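Long-range contacts in stromal cell-derived factor 2-like protein (Arabidopsis thaliana, PDB 3MAL), which takes part in protein quality control and the unfolded protein response of the endoplasmic reticulum, in a complex with ERDJ3B and BIP1: residues L35-V40 and G47-T52; W96-L101 and N120-D125. All blocks are in the same frame, centred on the assembly; numbering follows the deposited sequence.

Contact 1 (L35-V40 and G47-T52)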
# COMPACT_ATOMS: atom_id res chain seq x y z
N LEU A 35 2.81 -0.07 6.64
CA LEU A 35 3.09 0.67 5.42
C LEU A 35 3.14 2.17 5.72
O LEU A 35 2.21 2.73 6.30
CB LEU A 35 2.04 0.32 4.34
CG LEU A 35 2.31 0.83 2.91
CD1 LEU A 35 3.52 0.10 2.29
CD2 LEU A 35 1.04 0.72 2.03
N HIS A 36 4.23 2.82 5.30
CA HIS A 36 4.57 4.14 5.77
C HIS A 36 5.25 4.98 4.67
O HIS A 36 5.99 4.46 3.81
CB HIS A 36 5.49 3.98 7.00
CG HIS A 36 6.16 5.23 7.48
ND1 HIS A 36 7.38 5.65 7.00
CD2 HIS A 36 5.85 6.09 8.48
CE1 HIS A 36 7.75 6.75 7.63
NE2 HIS A 36 6.84 7.03 8.54
N SER A 37 4.97 6.28 4.67
CA SER A 37 5.69 7.20 3.77
C SER A 37 6.02 8.48 4.49
O SER A 37 5.69 8.65 5.67
CB SER A 37 4.95 7.43 2.43
OG SER A 37 5.82 7.95 1.43
N HIS A 38 6.65 9.41 3.79
CA HIS A 38 7.18 10.60 4.42
C HIS A 38 7.77 11.46 3.31
O HIS A 38 7.90 10.99 2.19
CB HIS A 38 8.24 10.27 5.49
CG HIS A 38 9.21 9.17 5.11
ND1 HIS A 38 9.95 8.49 6.06
CD2 HIS A 38 9.55 8.63 3.92
CE1 HIS A 38 10.73 7.61 5.46
NE2 HIS A 38 10.51 7.68 4.16
N ASP A 39 8.17 12.68 3.64
CA ASP A 39 8.61 13.67 2.66
C ASP A 39 10.11 13.55 2.29
O ASP A 39 10.84 14.54 2.39
CB ASP A 39 8.27 15.09 3.19
CG ASP A 39 8.49 16.17 2.15
OD1 ASP A 39 8.60 15.84 0.95
OD2 ASP A 39 8.55 17.37 2.54
N VAL A 40 10.56 12.37 1.85
CA VAL A 40 11.99 12.16 1.49
C VAL A 40 12.10 11.12 0.39
O VAL A 40 11.47 10.08 0.45
CB VAL A 40 12.87 11.78 2.74
CG1 VAL A 40 12.42 10.54 3.42
CG2 VAL A 40 14.34 11.65 2.45
N GLY A 47 14.22 7.78 -7.86
CA GLY A 47 14.35 9.04 -7.12
C GLY A 47 13.01 9.60 -6.62
O GLY A 47 12.94 10.76 -6.20
N GLN A 48 11.94 8.81 -6.68
CA GLN A 48 10.63 9.28 -6.17
C GLN A 48 10.58 9.18 -4.62
O GLN A 48 11.50 8.65 -4.00
CB GLN A 48 9.47 8.53 -6.83
CG GLN A 48 9.31 8.85 -8.34
CD GLN A 48 8.41 7.88 -9.07
OE1 GLN A 48 7.68 7.10 -8.46
NE2 GLN A 48 8.47 7.91 -10.39
N GLN A 49 9.50 9.68 -4.02
CA GLN A 49 9.30 9.62 -2.56
C GLN A 49 9.32 8.18 -2.09
O GLN A 49 8.65 7.31 -2.68
CB GLN A 49 7.96 10.27 -2.20
CG GLN A 49 7.66 10.37 -0.68
CD GLN A 49 6.35 11.10 -0.40
OE1 GLN A 49 5.36 10.49 0.04
NE2 GLN A 49 6.33 12.40 -0.67
N SER A 50 10.05 7.93 -1.01
CA SER A 50 10.26 6.57 -0.51
C SER A 50 9.10 6.08 0.37
O SER A 50 8.30 6.86 0.90
CB SER A 50 11.58 6.49 0.26
OG SER A 50 11.52 7.32 1.41
N VAL A 51 9.00 4.76 0.44
CA VAL A 51 7.95 4.06 1.19
C VAL A 51 8.71 3.00 2.02
O VAL A 51 9.65 2.39 1.53
CB VAL A 51 6.93 3.40 0.22
CG1 VAL A 51 6.03 2.38 0.95
CG2 VAL A 51 6.09 4.46 -0.48
N THR A 52 8.31 2.80 3.28
CA THR A 52 8.97 1.87 4.19
C THR A 52 7.97 1.14 5.06
O THR A 52 6.76 1.45 5.05
CB THR A 52 9.96 2.59 5.16
OG1 THR A 52 9.22 3.37 6.12
CG2 THR A 52 10.95 3.47 4.41
O HOH W 1 8.77 13.72 -1.32

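Contact 2 (W96-L101 and N120-D125)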
# COMPACT_ATOMS: atom_id res chain seq x y z
N TRP A 96 0.63 8.89 -4.32
CA TRP A 96 -0.05 7.59 -4.55
C TRP A 96 0.94 6.45 -4.38
O TRP A 96 2.05 6.53 -4.88
CB TRP A 96 -0.62 7.54 -5.98
CG TRP A 96 -1.53 8.68 -6.26
CD1 TRP A 96 -1.20 9.89 -6.82
CD2 TRP A 96 -2.91 8.75 -5.93
NE1 TRP A 96 -2.31 10.71 -6.86
CE2 TRP A 96 -3.37 10.03 -6.32
CE3 TRP A 96 -3.80 7.85 -5.34
CZ2 TRP A 96 -4.70 10.43 -6.14
CZ3 TRP A 96 -5.12 8.24 -5.19
CH2 TRP A 96 -5.56 9.52 -5.57
N LEU A 97 0.54 5.39 -3.67
CA LEU A 97 1.33 4.14 -3.64
C LEU A 97 1.60 3.67 -5.09
O LEU A 97 0.67 3.52 -5.88
CB LEU A 97 0.59 3.04 -2.85
CG LEU A 97 1.46 1.81 -2.57
CD1 LEU A 97 2.66 2.18 -1.67
CD2 LEU A 97 0.63 0.62 -2.01
N HIS A 98 2.87 3.43 -5.42
CA HIS A 98 3.30 3.35 -6.84
C HIS A 98 4.37 2.27 -7.01
O HIS A 98 5.17 2.01 -6.11
CB HIS A 98 3.88 4.71 -7.26
CG HIS A 98 4.11 4.90 -8.74
ND1 HIS A 98 3.12 5.31 -9.61
CD2 HIS A 98 5.25 4.83 -9.47
CE1 HIS A 98 3.64 5.46 -10.83
NE2 HIS A 98 4.93 5.17 -10.77
N SER A 99 4.40 1.66 -8.17
CA SER A 99 5.50 0.76 -8.59
C SER A 99 5.83 0.91 -10.10
O SER A 99 5.22 1.65 -10.78
CB SER A 99 5.48 -0.69 -8.08
OG SER A 99 6.67 -1.42 -8.20
N HIS A 100 6.89 0.22 -10.51
CA HIS A 100 7.55 0.37 -11.77
C HIS A 100 8.85 -0.46 -11.80
O HIS A 100 9.19 -1.12 -10.87
CB HIS A 100 7.79 1.83 -12.06
CG HIS A 100 8.36 2.64 -10.93
ND1 HIS A 100 8.90 2.10 -9.79
CD2 HIS A 100 8.45 3.98 -10.78
CE1 HIS A 100 9.33 3.07 -9.01
NE2 HIS A 100 9.07 4.22 -9.59
N LEU A 101 9.52 -0.45 -12.93
CA LEU A 101 10.67 -1.30 -13.10
C LEU A 101 11.96 -0.62 -12.68
O LEU A 101 12.83 -0.44 -13.50
CB LEU A 101 10.77 -1.85 -14.52
CG LEU A 101 9.60 -2.62 -15.13
CD1 LEU A 101 9.69 -2.88 -16.62
CD2 LEU A 101 9.31 -3.85 -14.44
N ASN A 120 -1.92 14.49 -10.40
CA ASN A 120 -1.04 13.62 -11.13
C ASN A 120 -1.11 12.18 -10.59
O ASN A 120 -0.56 11.87 -9.53
CB ASN A 120 0.39 14.17 -11.09
CG ASN A 120 1.33 13.46 -12.06
OD1 ASN A 120 0.89 12.86 -13.05
ND2 ASN A 120 2.65 13.52 -11.78
N SER A 121 -1.83 11.33 -11.31
CA SER A 121 -1.89 9.91 -11.02
C SER A 121 -1.81 9.19 -12.36
O SER A 121 -2.29 9.73 -13.38
CB SER A 121 -3.22 9.57 -10.30
OG SER A 121 -3.34 8.19 -9.98
N ASP A 122 -1.19 8.02 -12.39
CA ASP A 122 -1.22 7.18 -13.59
C ASP A 122 -1.47 5.70 -13.26
O ASP A 122 -1.65 5.36 -12.09
CB ASP A 122 0.00 7.39 -14.49
CG ASP A 122 1.30 6.93 -13.88
OD1 ASP A 122 1.33 5.95 -13.12
OD2 ASP A 122 2.33 7.55 -14.21
N THR A 123 -1.51 4.83 -14.28
CA THR A 123 -1.77 3.39 -14.03
C THR A 123 -0.74 2.70 -13.10
O THR A 123 -1.01 1.63 -12.53
CB THR A 123 -1.92 2.56 -15.34
OG1 THR A 123 -0.68 2.51 -16.03
CG2 THR A 123 -3.01 3.15 -16.25
N GLY A 124 0.43 3.30 -12.94
CA GLY A 124 1.44 2.75 -12.04
C GLY A 124 1.00 2.87 -10.58
O GLY A 124 1.64 2.30 -9.70
N ASP A 125 -0.08 3.63 -10.35
CA ASP A 125 -0.71 3.76 -9.02
C ASP A 125 -1.77 2.66 -8.77
O ASP A 125 -2.42 2.67 -7.73
CB ASP A 125 -1.37 5.13 -8.89
CG ASP A 125 -0.38 6.29 -9.01
OD1 ASP A 125 0.83 6.13 -8.72
OD2 ASP A 125 -0.82 7.37 -9.42
O HOH W 2 -2.03 4.06 -5.34
O HOH W 3 4.95 6.28 -13.85

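Contact 1 (L35-V40 and G47-T52)
His36 and Ser37 run antiparallel to Val51 and Thr52 in a beta hairpin of the first MIR repeat, one of the hairpins that cap the barrel of a beta-trefoil. The regular end is the pair His36 and Thr52, where Thr52 N donates to His36 O at 2.9 Å. Their side chains lie side by side on the same face, and His36 ND1 reaches Thr52 OG1 at 3.1 Å, the hydroxyl tilted 31° from the ring plane. That hydroxyl also bonds Gln169, while the His36 ring stacks on Phe54. Leu35 CD1 meets Val51 CG1, whose side chain lies on the opposite face from His36 and Thr52.

Toward the turn the strand pairing becomes irregular and side chains add to it, as Gln49 illustrates. From CB the chain runs extended, with CG opposite the backbone N (chi1 -176°), and this carries it across to the facing strand. CG presses on His38 O at 2.9 Å, and CD continues past the same oxygen. At the tip the amide divides its work: OE1 lies 2.9 Å from Ser37 OG and is also bonded to Thr93, whereas NE2 donates to a water at 2.8 Å that in turn donates to Asp39 OD1. Both ends of the amide are thus engaged, which would fix its rotation. Ser50 O is about as near to Ser37 OG, whose single proton can serve either acceptor.

Beyond the inverse gamma turn centred on Asp39, Val40 comes back to Ser50. With chi1 of Ser50 at 64°, OG sits between the backbone N and the carbonyl carbon, near enough to N that one residue can grip a single carbonyl twice: Val40 O accepts from Ser50 N at 3.0 Å and from Ser50 OG at 2.9 Å. As it donates to Val40 O, that hydroxyl is itself an acceptor, for His38 NE2 lies 3.0 Å from Ser50 OG, close to the plane of the imidazole.

Contact 2 (W96-L101 and N120-D125)
A loop with a short 3-10 turn packs here against a strand of the second MIR repeat of the beta-trefoil, Asp125 and Gly124 meeting Trp96, His98 and Ser99 in a largely buried contact. The principle is a carboxylate serving both partners. Asp125 OD1 accepts a hydrogen bond from His98 ND1 at 2.6 Å, nearly straight (162°) and close to the imidazole plane, though it is met from above the carboxylate plane. Asp125 OD2 turns back to its own loop, accepting from Ser121 OG at 2.7 Å through its anti lone pair and from Asp122 N at 3.1 Å. These bonds hold the carboxylate beside Trp96 CB. The bond from Ser121 is consistent with the placing of its CB over the five-membered ring of Trp96, 4.0 Å from the centroid, in a CH-pi contact. Arg87 ties the pair further, bonding Ser121 and making a cation-pi contact with Trp96, whose NE1 is bonded to Asp117 O. The main chains join where Ser99 N donates to Gly124 O at 3.2 Å. Asp122 folds the loop into an Asx turn: its OD1 accepts from Gly124 N at 2.8 Å and also meets His98 CE1 at the ring edge, 3.3 Å away.

Followed from the N terminus, the chain closes contact 1 first, when 47-52 returns beside 35-40 after a connection of six residues. Contact 2 opens later, at 96-101, and closes at 120-125 after an intervening excursion of 18 residues. The two are therefore in series and neither nest nor cross. What joins them is strand 110-115, which lies within the second excursion and pairs with both 49-54 and 96-100, tying the first and second MIR repeats into one sheet. The centres of the two contacts lie about 13 Å apart, and they also touch directly: Leu35 CD2 packs against Leu97 CD2, and Gln48 OE1 lies 3.5 Å from His98 CD2.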